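Local coordinates for protein alpha-1,2-Mannosidase (Trichoderma reesei, PDB 1HCU) that probably trims alpha-1,2-linked mannose residues from high-mannose N-glycans, as a calcium-dependent glycosidase of glycosyl hydrolase family 47, at residues Arg51-Ser56 / Glu100-Tyr105; Ser57-Gly61 / Arg104-Leu109; Val81-Phe86 / Ser132-Gln136; Phe86-Val91 / Phe160-Thr164. One frame throughout, in Å; residues are numbered along the deposited sequence.

Contact 1: Arg51-Ser56 / Glu100-Tyr105; sequences RNGWGS and ETNIRY
Tyr105 reaches from helix 98-117 into the turn made by Arg51-Trp54 and gives its hydroxyl proton to the carbonyl of Arg51, with OH 2.9 Å from Arg51 O. The hydroxyl comes in at an angle to the carbonyl, the C=O...donor angle being 135°. Tyr105 CG lies beside the backbone N and anti to the carbonyl carbon (chi1 -67°), which sends the ring out from the helix into the turn. There Trp54 meets it in a T-shaped stack: the indole edge points at the phenol face, the planes 86° apart, and Trp54 CB also lies 3.5 Å from Tyr105 CZ. Thr101 CG2 touches the far end of the indole at CZ3.

Arg51 runs the other way along the helix. Its chain is twice bent: Arg51 CG passes Tyr105 CE1, Arg51 CD rests 3.7 Å from Arg104 CD, and the guanidinium is laid over Glu100, whose CB stands 3.4 Å above the centre of one face. NE gives its proton to a water, which in turn donates to Thr101 OG1; that hydroxyl is also bonded to Ser97.

The carboxylate of Glu100 turns to Arg104 instead, one helical turn on: Arg104 NH1 is 2.6 Å from Glu100 OE1 in a salt bridge. Arg51 NH1 stays 4.3 Å from Glu100 OE1 and contributes charge alone. Glu100 is the predicted proton donor of this family 47 glycosidase, so the two arginines and the loop belong to the surroundings of its probable active site.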
loop_
_atom_site.group_PDB
_atom_site.type_symbol
_atom_site.label_atom_id
_atom_site.label_comp_id
_atom_site.label_asym_id
_atom_site.label_seq_id
_atom_site.Cartn_x
_atom_site.Cartn_y
_atom_site.Cartn_z
ATOM N N ARG A 51 2.841 -1.352 16.190
ATOM C CA ARG A 51 1.618 -2.006 15.754
ATOM C C ARG A 51 0.916 -2.695 16.922
ATOM O O ARG A 51 0.438 -3.827 16.801
ATOM C CB ARG A 51 1.953 -3.020 14.658
ATOM C CG ARG A 51 1.228 -2.820 13.323
ATOM C CD ARG A 51 1.363 -1.396 12.767
ATOM N NE ARG A 51 0.380 -0.499 13.370
ATOM C CZ ARG A 51 0.413 0.825 13.282
ATOM N NH1 ARG A 51 1.384 1.431 12.606
ATOM N NH2 ARG A 51 -0.517 1.543 13.898
ATOM N N ASN A 52 0.878 -2.014 18.060
ATOM C CA ASN A 52 0.208 -2.538 19.247
ATOM C C ASN A 52 0.781 -3.846 19.817
ATOM O O ASN A 52 0.142 -4.499 20.639
ATOM C CB ASN A 52 -1.287 -2.700 18.949
ATOM C CG ASN A 52 -1.936 -1.395 18.537
ATOM O OD1 ASN A 52 -1.989 -0.449 19.314
ATOM N ND2 ASN A 52 -2.415 -1.332 17.302
ATOM N N GLY A 53 1.975 -4.226 19.374
ATOM C CA GLY A 53 2.605 -5.423 19.893
ATOM C C GLY A 53 1.999 -6.772 19.537
ATOM O O GLY A 53 2.189 -7.749 20.268
ATOM N N TRP A 54 1.277 -6.840 18.425
ATOM C CA TRP A 54 0.680 -8.094 18.006
ATOM C C TRP A 54 1.603 -8.906 17.086
ATOM O O TRP A 54 1.258 -10.015 16.685
ATOM C CB TRP A 54 -0.674 -7.848 17.313
ATOM C CG TRP A 54 -1.787 -7.473 18.269
ATOM C CD1 TRP A 54 -2.086 -8.082 19.463
ATOM C CD2 TRP A 54 -2.756 -6.428 18.100
ATOM N NE1 TRP A 54 -3.178 -7.477 20.045
ATOM C CE2 TRP A 54 -3.610 -6.461 19.231
ATOM C CE3 TRP A 54 -2.987 -5.468 17.104
ATOM C CZ2 TRP A 54 -4.678 -5.570 19.393
ATOM C CZ3 TRP A 54 -4.052 -4.580 17.267
ATOM C CH2 TRP A 54 -4.882 -4.640 18.407
ATOM N N GLY A 55 2.774 -8.366 16.761
ATOM C CA GLY A 55 3.696 -9.088 15.895
ATOM C C GLY A 55 3.547 -8.702 14.434
ATOM O O GLY A 55 3.502 -9.557 13.545
ATOM N N SER A 56 3.485 -7.400 14.199
ATOM C CA SER A 56 3.325 -6.823 12.876
ATOM C C SER A 56 4.151 -7.488 11.760
ATOM O O SER A 56 3.584 -8.045 10.816
ATOM C CB SER A 56 3.654 -5.324 12.956
ATOM O OG SER A 56 3.289 -4.650 11.769
ATOM N N GLU A 100 -4.427 1.158 10.010
ATOM C CA GLU A 100 -3.163 0.416 10.004
ATOM C C GLU A 100 -3.368 -1.038 10.420
ATOM O O GLU A 100 -2.791 -1.949 9.821
ATOM C CB GLU A 100 -2.150 1.067 10.953
ATOM C CG GLU A 100 -1.817 2.533 10.667
ATOM C CD GLU A 100 -1.193 2.750 9.293
ATOM O OE1 GLU A 100 -0.573 1.809 8.756
ATOM O OE2 GLU A 100 -1.308 3.871 8.756
ATOM N N THR A 101 -4.191 -1.257 11.442
ATOM C CA THR A 101 -4.448 -2.607 11.929
ATOM C C THR A 101 -5.163 -3.456 10.878
ATOM O O THR A 101 -4.845 -4.629 10.680
ATOM C CB THR A 101 -5.301 -2.574 13.221
ATOM O OG1 THR A 101 -4.645 -1.756 14.196
ATOM C CG2 THR A 101 -5.479 -3.975 13.791
ATOM N N ASN A 102 -6.119 -2.841 10.197
ATOM C CA ASN A 102 -6.900 -3.504 9.171
ATOM C C ASN A 102 -6.080 -4.010 7.989
ATOM O O ASN A 102 -6.137 -5.190 7.642
ATOM C CB ASN A 102 -7.980 -2.543 8.661
ATOM C CG ASN A 102 -8.705 -3.079 7.444
ATOM O OD1 ASN A 102 -9.556 -3.965 7.548
ATOM N ND2 ASN A 102 -8.354 -2.561 6.278
ATOM N N ILE A 103 -5.328 -3.112 7.365
ATOM C CA ILE A 103 -4.539 -3.464 6.191
ATOM C C ILE A 103 -3.407 -4.460 6.458
ATOM O O ILE A 103 -3.085 -5.285 5.594
ATOM C CB ILE A 103 -3.967 -2.185 5.503
ATOM C CG1 ILE A 103 -2.899 -1.532 6.384
ATOM C CG2 ILE A 103 -5.098 -1.200 5.224
ATOM C CD1 ILE A 103 -2.209 -0.333 5.740
ATOM N N ARG A 104 -2.813 -4.393 7.648
ATOM C CA ARG A 104 -1.717 -5.307 7.995
ATOM C C ARG A 104 -2.184 -6.641 8.580
ATOM O O ARG A 104 -1.995 -7.697 7.981
ATOM C CB ARG A 104 -0.759 -4.652 8.996
ATOM C CG ARG A 104 0.105 -3.532 8.450
ATOM C CD ARG A 104 1.170 -3.160 9.471
ATOM N NE ARG A 104 2.050 -2.101 8.997
ATOM C CZ ARG A 104 1.631 -0.893 8.641
ATOM N NH1 ARG A 104 0.339 -0.600 8.713
ATOM N NH2 ARG A 104 2.499 0.020 8.217
ATOM N N TYR A 105 -2.792 -6.585 9.757
ATOM C CA TYR A 105 -3.232 -7.796 10.435
ATOM C C TYR A 105 -4.383 -8.535 9.758
ATOM O O TYR A 105 -4.236 -9.681 9.339
ATOM C CB TYR A 105 -3.575 -7.452 11.884
ATOM C CG TYR A 105 -2.352 -7.051 12.688
ATOM C CD1 TYR A 105 -2.183 -5.746 13.152
ATOM C CD2 TYR A 105 -1.374 -7.998 13.012
ATOM C CE1 TYR A 105 -1.067 -5.395 13.932
ATOM C CE2 TYR A 105 -0.263 -7.661 13.786
ATOM C CZ TYR A 105 -0.116 -6.361 14.250
ATOM O OH TYR A 105 0.954 -6.055 15.067
HETATM O O HOH W 1 -1.918 -1.832 14.609
#

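Contact 2: Ser57-Gly61 / Arg104-Leu109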
loop_
_atom_site.group_PDB
_atom_site.type_symbol
_atom_site.label_atom_id
_atom_site.label_comp_id
_atom_site.label_asym_id
_atom_site.label_seq_id
_atom_site.Cartn_x
_atom_site.Cartn_y
_atom_site.Cartn_z
ATOM N N SER A 57 5.479 -7.437 11.865
ATOM C CA SER A 57 6.342 -8.031 10.842
ATOM C C SER A 57 6.067 -9.508 10.554
ATOM O O SER A 57 6.187 -9.946 9.412
ATOM C CB SER A 57 7.822 -7.854 11.213
ATOM O OG SER A 57 8.200 -6.491 11.163
ATOM N N ALA A 58 5.704 -10.279 11.572
ATOM C CA ALA A 58 5.433 -11.705 11.348
ATOM C C ALA A 58 4.179 -11.932 10.505
ATOM O O ALA A 58 4.177 -12.768 9.608
ATOM C CB ALA A 58 5.304 -12.441 12.689
ATOM N N ILE A 59 3.119 -11.181 10.787
ATOM C CA ILE A 59 1.863 -11.325 10.049
ATOM C C ILE A 59 1.955 -10.735 8.642
ATOM O O ILE A 59 1.487 -11.330 7.669
ATOM C CB ILE A 59 0.702 -10.642 10.806
ATOM C CG1 ILE A 59 0.617 -11.196 12.235
ATOM C CG2 ILE A 59 -0.612 -10.865 10.068
ATOM C CD1 ILE A 59 0.406 -12.704 12.309
ATOM N N ASP A 60 2.571 -9.565 8.547
ATOM C CA ASP A 60 2.740 -8.877 7.278
ATOM C C ASP A 60 3.618 -9.659 6.290
ATOM O O ASP A 60 3.397 -9.592 5.083
ATOM C CB ASP A 60 3.335 -7.491 7.536
ATOM C CG ASP A 60 2.478 -6.371 6.975
ATOM O OD1 ASP A 60 1.291 -6.628 6.674
ATOM O OD2 ASP A 60 2.986 -5.232 6.846
ATOM N N GLY A 61 4.589 -10.418 6.798
ATOM C CA GLY A 61 5.465 -11.177 5.914
ATOM C C GLY A 61 5.026 -12.604 5.612
ATOM O O GLY A 61 5.545 -13.251 4.696
ATOM N N ARG A 104 -2.813 -4.393 7.648
ATOM C CA ARG A 104 -1.717 -5.307 7.995
ATOM C C ARG A 104 -2.184 -6.641 8.580
ATOM O O ARG A 104 -1.995 -7.697 7.981
ATOM C CB ARG A 104 -0.759 -4.652 8.996
ATOM C CG ARG A 104 0.105 -3.532 8.450
ATOM C CD ARG A 104 1.170 -3.160 9.471
ATOM N NE ARG A 104 2.050 -2.101 8.997
ATOM C CZ ARG A 104 1.631 -0.893 8.641
ATOM N NH1 ARG A 104 0.339 -0.600 8.713
ATOM N NH2 ARG A 104 2.499 0.020 8.217
ATOM N N TYR A 105 -2.792 -6.585 9.757
ATOM C CA TYR A 105 -3.232 -7.796 10.435
ATOM C C TYR A 105 -4.383 -8.535 9.758
ATOM O O TYR A 105 -4.236 -9.681 9.339
ATOM C CB TYR A 105 -3.575 -7.452 11.884
ATOM C CG TYR A 105 -2.352 -7.051 12.688
ATOM C CD1 TYR A 105 -2.183 -5.746 13.152
ATOM C CD2 TYR A 105 -1.374 -7.998 13.012
ATOM C CE1 TYR A 105 -1.067 -5.395 13.932
ATOM C CE2 TYR A 105 -0.263 -7.661 13.786
ATOM C CZ TYR A 105 -0.116 -6.361 14.250
ATOM O OH TYR A 105 0.954 -6.055 15.067
ATOM N N LEU A 106 -5.524 -7.874 9.646
ATOM C CA LEU A 106 -6.671 -8.474 9.009
ATOM C C LEU A 106 -6.299 -8.886 7.573
ATOM O O LEU A 106 -6.555 -10.014 7.147
ATOM C CB LEU A 106 -7.828 -7.470 9.026
ATOM C CG LEU A 106 -9.205 -8.038 8.722
ATOM C CD1 LEU A 106 -9.460 -9.207 9.665
ATOM C CD2 LEU A 106 -10.280 -6.958 8.878
ATOM N N GLY A 107 -5.669 -7.975 6.836
ATOM C CA GLY A 107 -5.262 -8.288 5.471
ATOM C C GLY A 107 -4.279 -9.443 5.412
ATOM O O GLY A 107 -4.437 -10.370 4.618
ATOM N N GLY A 108 -3.261 -9.390 6.266
ATOM C CA GLY A 108 -2.255 -10.441 6.292
ATOM C C GLY A 108 -2.806 -11.817 6.621
ATOM O O GLY A 108 -2.398 -12.808 6.014
ATOM N N LEU A 109 -3.730 -11.880 7.579
ATOM C CA LEU A 109 -4.338 -13.145 8.002
ATOM C C LEU A 109 -5.239 -13.698 6.906
ATOM O O LEU A 109 -5.229 -14.895 6.632
ATOM C CB LEU A 109 -5.152 -12.944 9.291
ATOM C CG LEU A 109 -4.384 -12.597 10.577
ATOM C CD1 LEU A 109 -5.339 -12.022 11.639
ATOM C CD2 LEU A 109 -3.677 -13.847 11.098
HETATM O O HOH W 2 0.366 -12.299 5.085
#
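Ile59 packs its two branches on different parts of helix 98-117. Ile59 CG1 comes to the edge of the Tyr105 ring, 3.8 Å from Tyr105 CD2, while Ile59 CG2, anti to the backbone N, drops onto the helix backbone by Arg104 O and Tyr105 O and lies 4.2 Å from Leu109 CG. Next to it the backbones close in at Gly108, whose CA is 5.3 Å from Asp60 CA. A CB at Gly108 would run into Ile59 CG2 and into Arg104 O, which is consistent with glycine being needed for so close an approach. A water donates to both Ile59 O and Gly108 O, tying the backbones together.

The two segments, on helices 56-67 and 98-117, approach to 8.3 Å between axes at 41°, a helix-helix contact in the (alpha/alpha)7 barrel known for family 47.

Asp60 sets its carboxylate alongside backbone and side-chain carbons of Arg104, Asp60 OD1 3.5 Å from Arg104 CA and Asp60 OD2 3.7 Å from Arg104 CG. The Asp60 OD2 to Arg104 NE ion pair is long, 3.9 Å, and only charge acts, as no N-H points at the oxygen. Further out, His488 bonds OD1, and Ser451 bonds both OD2 and Arg104 NE. Without the carboxylate, as with an alanine here, His488 and Ser451 would probably lose an acceptor and Arg104 some opposing charge. Arg104's stronger partner is Glu100.

Contact 3: Val81-Phe86 / Ser132-Gln136; sequences VPQINF and SLLRQ. With NAG (2-acetamido-2-deoxy-beta-D-glucopyranose), chain F.
The Phe86 ring has Ile84 CG2 over the centre of one face, 3.6 Å above the plane, and the amide group of Gln136 at its edge, with the two planes 66° apart. The Gln136 chain runs at about a right angle to the Phe86 side chain and meets the ring at its edge, Gln136 CB 3.9 Å from Phe86 CE2. A bend at chi2 (-79°) turns the amide toward the loop, where its end lies between the carbonyl oxygens of Val81 and Ile84. Which amide atom faces them is uncertain in the model.

Beside this, Val81 slides past Gln136, CG1 to CG 3.8 Å, and sets CG2 3.7 Å from Leu133 CD2. At the outer end of the contact Pro82 CG touches Ser132 OG at 3.4 Å; that hydroxyl is bonded to Thr128 O within its own helix. Leu109 of helix 98-117 touches both Val81 and Leu133 from the interior.

Asn85 turns away from the helix and carries an N-linked N-acetylglucosamine, bonded covalently from ND2 to C1. The loop 81-86 has two chemistries: Val81, Ile84 and Phe86 face helix 127-144 and the core, while the glycan is directed outward, consistent with a sugar attached without disturbing the apolar packing underneath.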
loop_
_atom_site.group_PDB
_atom_site.type_symbol
_atom_site.label_atom_id
_atom_site.label_comp_id
_atom_site.label_asym_id
_atom_site.label_seq_id
_atom_site.Cartn_x
_atom_site.Cartn_y
_atom_site.Cartn_z
ATOM N N VAL A 81 0.510 -17.596 15.306
ATOM C CA VAL A 81 -0.821 -16.990 15.163
ATOM C C VAL A 81 -1.807 -17.289 16.298
ATOM O O VAL A 81 -2.396 -16.372 16.862
ATOM C CB VAL A 81 -1.489 -17.378 13.810
ATOM C CG1 VAL A 81 -2.901 -16.784 13.730
ATOM C CG2 VAL A 81 -0.649 -16.860 12.648
ATOM N N PRO A 82 -2.008 -18.577 16.642
ATOM C CA PRO A 82 -2.935 -18.940 17.722
ATOM C C PRO A 82 -2.561 -18.311 19.064
ATOM O O PRO A 82 -3.406 -18.162 19.937
ATOM C CB PRO A 82 -2.831 -20.466 17.773
ATOM C CG PRO A 82 -2.457 -20.838 16.387
ATOM C CD PRO A 82 -1.445 -19.788 16.017
ATOM N N GLN A 83 -1.291 -17.956 19.230
ATOM C CA GLN A 83 -0.828 -17.359 20.478
ATOM C C GLN A 83 -1.155 -15.882 20.608
ATOM O O GLN A 83 -1.243 -15.366 21.719
ATOM C CB GLN A 83 0.683 -17.540 20.628
ATOM C CG GLN A 83 1.107 -18.940 20.999
ATOM C CD GLN A 83 2.588 -19.168 20.765
ATOM O OE1 GLN A 83 3.011 -19.477 19.649
ATOM N NE2 GLN A 83 3.390 -18.998 21.818
ATOM N N ILE A 84 -1.325 -15.186 19.489
ATOM C CA ILE A 84 -1.620 -13.760 19.572
ATOM C C ILE A 84 -2.942 -13.505 20.297
ATOM O O ILE A 84 -3.904 -14.264 20.151
ATOM C CB ILE A 84 -1.700 -13.099 18.173
ATOM C CG1 ILE A 84 -0.419 -13.363 17.379
ATOM C CG2 ILE A 84 -1.899 -11.598 18.340
ATOM C CD1 ILE A 84 -0.519 -13.003 15.898
ATOM N N ASN A 85 -2.981 -12.441 21.088
ATOM C CA ASN A 85 -4.199 -12.091 21.806
ATOM C C ASN A 85 -4.785 -10.811 21.210
ATOM O O ASN A 85 -4.456 -9.704 21.644
ATOM C CB ASN A 85 -3.916 -11.874 23.297
ATOM C CG ASN A 85 -5.186 -11.880 24.127
ATOM O OD1 ASN A 85 -6.243 -11.457 23.655
ATOM N ND2 ASN A 85 -5.087 -12.357 25.364
ATOM N N PHE A 86 -5.652 -10.972 20.218
ATOM C CA PHE A 86 -6.278 -9.839 19.547
ATOM C C PHE A 86 -7.467 -9.255 20.300
ATOM O O PHE A 86 -8.296 -8.565 19.706
ATOM C CB PHE A 86 -6.741 -10.243 18.144
ATOM C CG PHE A 86 -5.627 -10.399 17.155
ATOM C CD1 PHE A 86 -4.810 -9.321 16.830
ATOM C CD2 PHE A 86 -5.425 -11.613 16.510
ATOM C CE1 PHE A 86 -3.807 -9.447 15.868
ATOM C CE2 PHE A 86 -4.422 -11.756 15.542
ATOM C CZ PHE A 86 -3.611 -10.668 15.220
ATOM N N SER A 132 -6.861 -21.154 12.149
ATOM C CA SER A 132 -6.610 -20.114 13.145
ATOM C C SER A 132 -6.544 -18.731 12.506
ATOM O O SER A 132 -7.031 -17.751 13.076
ATOM C CB SER A 132 -5.298 -20.378 13.898
ATOM O OG SER A 132 -5.424 -21.473 14.787
ATOM N N LEU A 133 -5.937 -18.658 11.323
ATOM C CA LEU A 133 -5.809 -17.390 10.616
ATOM C C LEU A 133 -7.180 -16.724 10.526
ATOM O O LEU A 133 -7.348 -15.579 10.940
ATOM C CB LEU A 133 -5.238 -17.611 9.206
ATOM C CG LEU A 133 -3.854 -18.264 9.084
ATOM C CD1 LEU A 133 -3.564 -18.624 7.633
ATOM C CD2 LEU A 133 -2.790 -17.317 9.621
ATOM N N LEU A 134 -8.162 -17.450 10.000
ATOM C CA LEU A 134 -9.506 -16.906 9.865
ATOM C C LEU A 134 -10.151 -16.635 11.221
ATOM O O LEU A 134 -10.780 -15.594 11.415
ATOM C CB LEU A 134 -10.392 -17.850 9.038
ATOM C CG LEU A 134 -11.868 -17.471 8.870
ATOM C CD1 LEU A 134 -11.991 -16.046 8.354
ATOM C CD2 LEU A 134 -12.527 -18.436 7.901
ATOM N N ARG A 135 -9.992 -17.556 12.168
ATOM C CA ARG A 135 -10.576 -17.355 13.491
ATOM C C ARG A 135 -10.008 -16.103 14.131
ATOM O O ARG A 135 -10.751 -15.278 14.665
ATOM C CB ARG A 135 -10.307 -18.557 14.404
ATOM C CG ARG A 135 -11.100 -19.794 14.048
ATOM N N GLN A 136 -8.688 -15.953 14.074
ATOM C CA GLN A 136 -8.054 -14.781 14.671
ATOM C C GLN A 136 -8.470 -13.486 13.972
ATOM O O GLN A 136 -8.590 -12.447 14.618
ATOM C CB GLN A 136 -6.528 -14.942 14.658
ATOM C CG GLN A 136 -5.985 -15.882 15.743
ATOM C CD GLN A 136 -5.895 -15.226 17.119
ATOM O OE1 GLN A 136 -4.826 -15.188 17.726
ATOM N NE2 GLN A 136 -7.010 -14.716 17.615
HETATM C C1 NAG F . -6.211 -12.249 26.275
HETATM C C2 NAG F . -6.324 -13.509 27.138
HETATM C C3 NAG F . -7.518 -13.369 28.086
HETATM C C4 NAG F . -7.437 -12.070 28.892
HETATM C C5 NAG F . -7.245 -10.879 27.945
HETATM C C6 NAG F . -7.016 -9.594 28.703
HETATM C C7 NAG F . -5.605 -15.621 26.229
HETATM C C8 NAG F . -5.800 -16.687 25.167
HETATM N N2 NAG F . -6.523 -14.664 26.286
HETATM O O3 NAG F . -7.562 -14.482 28.965
HETATM O O4 NAG F . -8.637 -11.895 29.641
HETATM O O5 NAG F . -6.088 -11.086 27.106
HETATM O O6 NAG F . -5.708 -9.564 29.249
HETATM O O7 NAG F . -4.630 -15.666 26.983
#

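Contact 4: Phe86-Val91 / Phe160-Thr164. With NAG (2-acetamido-2-deoxy-beta-D-glucopyranose), chain F.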
loop_
_atom_site.group_PDB
_atom_site.type_symbol
_atom_site.label_atom_id
_atom_site.label_comp_id
_atom_site.label_asym_id
_atom_site.label_seq_id
_atom_site.Cartn_x
_atom_site.Cartn_y
_atom_site.Cartn_z
ATOM N N PHE A 86 -5.652 -10.972 20.218
ATOM C CA PHE A 86 -6.278 -9.839 19.547
ATOM C C PHE A 86 -7.467 -9.255 20.300
ATOM O O PHE A 86 -8.296 -8.565 19.706
ATOM C CB PHE A 86 -6.741 -10.243 18.144
ATOM C CG PHE A 86 -5.627 -10.399 17.155
ATOM C CD1 PHE A 86 -4.810 -9.321 16.830
ATOM C CD2 PHE A 86 -5.425 -11.613 16.510
ATOM C CE1 PHE A 86 -3.807 -9.447 15.868
ATOM C CE2 PHE A 86 -4.422 -11.756 15.542
ATOM C CZ PHE A 86 -3.611 -10.668 15.220
ATOM N N THR A 87 -7.569 -9.527 21.596
ATOM C CA THR A 87 -8.677 -8.980 22.372
ATOM C C THR A 87 -8.160 -7.972 23.384
ATOM O O THR A 87 -8.903 -7.504 24.239
ATOM C CB THR A 87 -9.457 -10.067 23.138
ATOM O OG1 THR A 87 -8.658 -10.555 24.221
ATOM C CG2 THR A 87 -9.822 -11.224 22.212
ATOM N N THR A 88 -6.885 -7.625 23.281
ATOM C CA THR A 88 -6.315 -6.669 24.211
ATOM C C THR A 88 -4.978 -6.150 23.708
ATOM O O THR A 88 -4.527 -6.524 22.629
ATOM C CB THR A 88 -6.110 -7.327 25.600
ATOM O OG1 THR A 88 -5.712 -6.334 26.557
ATOM C CG2 THR A 88 -5.048 -8.417 25.529
ATOM N N THR A 89 -4.371 -5.262 24.487
ATOM C CA THR A 89 -3.054 -4.726 24.183
ATOM C C THR A 89 -2.250 -4.838 25.477
ATOM O O THR A 89 -2.796 -4.689 26.572
ATOM C CB THR A 89 -3.092 -3.234 23.724
ATOM O OG1 THR A 89 -3.732 -2.429 24.721
ATOM C CG2 THR A 89 -3.840 -3.100 22.393
ATOM N N ALA A 90 -0.956 -5.108 25.357
ATOM C CA ALA A 90 -0.117 -5.236 26.537
ATOM C C ALA A 90 -0.191 -3.949 27.345
ATOM O O ALA A 90 -0.250 -3.978 28.574
ATOM C CB ALA A 90 1.321 -5.525 26.130
ATOM N N VAL A 91 -0.201 -2.824 26.638
ATOM C CA VAL A 91 -0.267 -1.507 27.261
ATOM C C VAL A 91 -1.717 -1.067 27.451
ATOM O O VAL A 91 -2.514 -1.097 26.513
ATOM C CB VAL A 91 0.442 -0.457 26.387
ATOM C CG1 VAL A 91 0.429 0.906 27.082
ATOM C CG2 VAL A 91 1.860 -0.918 26.079
ATOM N N PHE A 160 -9.937 1.327 21.344
ATOM C CA PHE A 160 -9.149 0.798 22.456
ATOM C C PHE A 160 -9.718 -0.567 22.852
ATOM O O PHE A 160 -10.927 -0.785 22.756
ATOM C CB PHE A 160 -9.214 1.748 23.665
ATOM C CG PHE A 160 -8.675 3.129 23.396
ATOM C CD1 PHE A 160 -9.462 4.097 22.772
ATOM C CD2 PHE A 160 -7.376 3.467 23.781
ATOM C CE1 PHE A 160 -8.961 5.390 22.536
ATOM C CE2 PHE A 160 -6.871 4.747 23.552
ATOM C CZ PHE A 160 -7.669 5.712 22.927
ATOM N N PHE A 161 -8.852 -1.478 23.293
ATOM C CA PHE A 161 -9.272 -2.825 23.700
ATOM C C PHE A 161 -9.044 -3.043 25.192
ATOM O O PHE A 161 -9.704 -3.868 25.823
ATOM C CB PHE A 161 -8.468 -3.903 22.957
ATOM C CG PHE A 161 -8.826 -4.053 21.509
ATOM C CD1 PHE A 161 -8.199 -5.016 20.726
ATOM C CD2 PHE A 161 -9.775 -3.233 20.924
ATOM C CE1 PHE A 161 -8.514 -5.160 19.377
ATOM C CE2 PHE A 161 -10.100 -3.364 19.581
ATOM C CZ PHE A 161 -9.468 -4.330 18.803
ATOM N N ASN A 162 -8.090 -2.303 25.736
ATOM C CA ASN A 162 -7.708 -2.415 27.126
ATOM C C ASN A 162 -7.931 -1.075 27.818
ATOM O O ASN A 162 -7.379 -0.059 27.397
ATOM C CB ASN A 162 -6.218 -2.776 27.203
ATOM C CG ASN A 162 -5.752 -3.062 28.613
ATOM O OD1 ASN A 162 -6.389 -2.656 29.581
ATOM N ND2 ASN A 162 -4.624 -3.761 28.734
ATOM N N PRO A 163 -8.735 -1.051 28.890
ATOM C CA PRO A 163 -9.490 -2.083 29.617
ATOM C C PRO A 163 -10.723 -2.712 28.926
ATOM O O PRO A 163 -11.085 -3.853 29.231
ATOM C CB PRO A 163 -9.860 -1.378 30.920
ATOM C CG PRO A 163 -9.822 0.100 30.538
ATOM C CD PRO A 163 -8.576 0.141 29.740
ATOM N N THR A 164 -11.400 -1.976 28.050
ATOM C CA THR A 164 -12.543 -2.553 27.341
ATOM C C THR A 164 -12.612 -2.045 25.902
ATOM O O THR A 164 -11.876 -1.128 25.529
ATOM C CB THR A 164 -13.897 -2.290 28.082
ATOM O OG1 THR A 164 -14.923 -3.083 27.474
ATOM C CG2 THR A 164 -14.305 -0.830 28.017
HETATM C C1 NAG F . -6.211 -12.249 26.275
HETATM C C2 NAG F . -6.324 -13.509 27.138
HETATM C C3 NAG F . -7.518 -13.369 28.086
HETATM C C4 NAG F . -7.437 -12.070 28.892
HETATM C C5 NAG F . -7.245 -10.879 27.945
HETATM C C6 NAG F . -7.016 -9.594 28.703
HETATM C C7 NAG F . -5.605 -15.621 26.229
HETATM C C8 NAG F . -5.800 -16.687 25.167
HETATM N N2 NAG F . -6.523 -14.664 26.286
HETATM O O3 NAG F . -7.562 -14.482 28.965
HETATM O O4 NAG F . -8.637 -11.895 29.641
HETATM O O5 NAG F . -6.088 -11.086 27.106
HETATM O O6 NAG F . -5.708 -9.564 29.249
HETATM O O7 NAG F . -4.630 -15.666 26.983
HETATM O O HOH W 3 -11.315 -6.209 25.333
HETATM O O HOH W 4 -6.187 -0.736 24.085
#
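Asn162 makes the direct hydrogen bond of this contact, ND2 to Thr89 O at 3.0 Å. It is nearly straight, 166° at the hydrogen, and the acceptor lies in the amide plane. With CG anti to the backbone N (chi1 -174°), the side chain extends alongside Thr88, bringing ND2 up to the carbonyl. The same oxygen takes a weak bond from Thr88 OG1, and Thr89 OG1 also bonds forward to Val91 O. With a leucine here, Thr89 O would probably lose its amide donor from the facing loop, keeping only the weak Thr88 OG1 bond of the side-chain bonds described.

Two waters add bridges. One donates to Thr87 O and Phe161 O; the other donates to Thr89 OG1 and accepts from Phe161 N.

Van der Waals contact comes mostly from Phe161. Phe161 CB rests 3.7 Å from Thr88 CA, the Phe161 CE1 corner reaches 3.4 Å from Phe86 O, and the backbone N of Thr88 lies at the ring edge. Leu144 of helix 127-144 also touches this ring.

On the outer side of the loop is the sugar attached to Asn85: Thr88 CG2 is 3.3 Å from NAG O5, and Thr87 OG1, whose bond goes to Asn85 OD1, lies near C1. Thr87 is the threonine of the Asn-Phe-Thr sequon. The two loops thus join through backbone carbonyls, one amide and waters, so much of the polar fit depends on main-chain atoms.

In the fold
Contacts 1 and 2 sit side by side on helix 98-117, about 7 Å apart centre to centre, and share Arg104 and Tyr105. Contact 3 lies about 12 Å from contact 1, centre to centre, and moves to the next helix, 127-144; contact 4 lies farther out, its centre about 15 Å from that of contact 3, between two loops. Along the chain the first segments run from 51 to 91 and their partners follow from 100 to 164, so most pairings interleave. Trp54 and Phe86 connect the series: Trp54 of contact 1 packs on Phe86, shared by contacts 3 and 4, and on Phe161. The row thus leads from the predicted catalytic Glu100 to the glycosylated surface at Asn85.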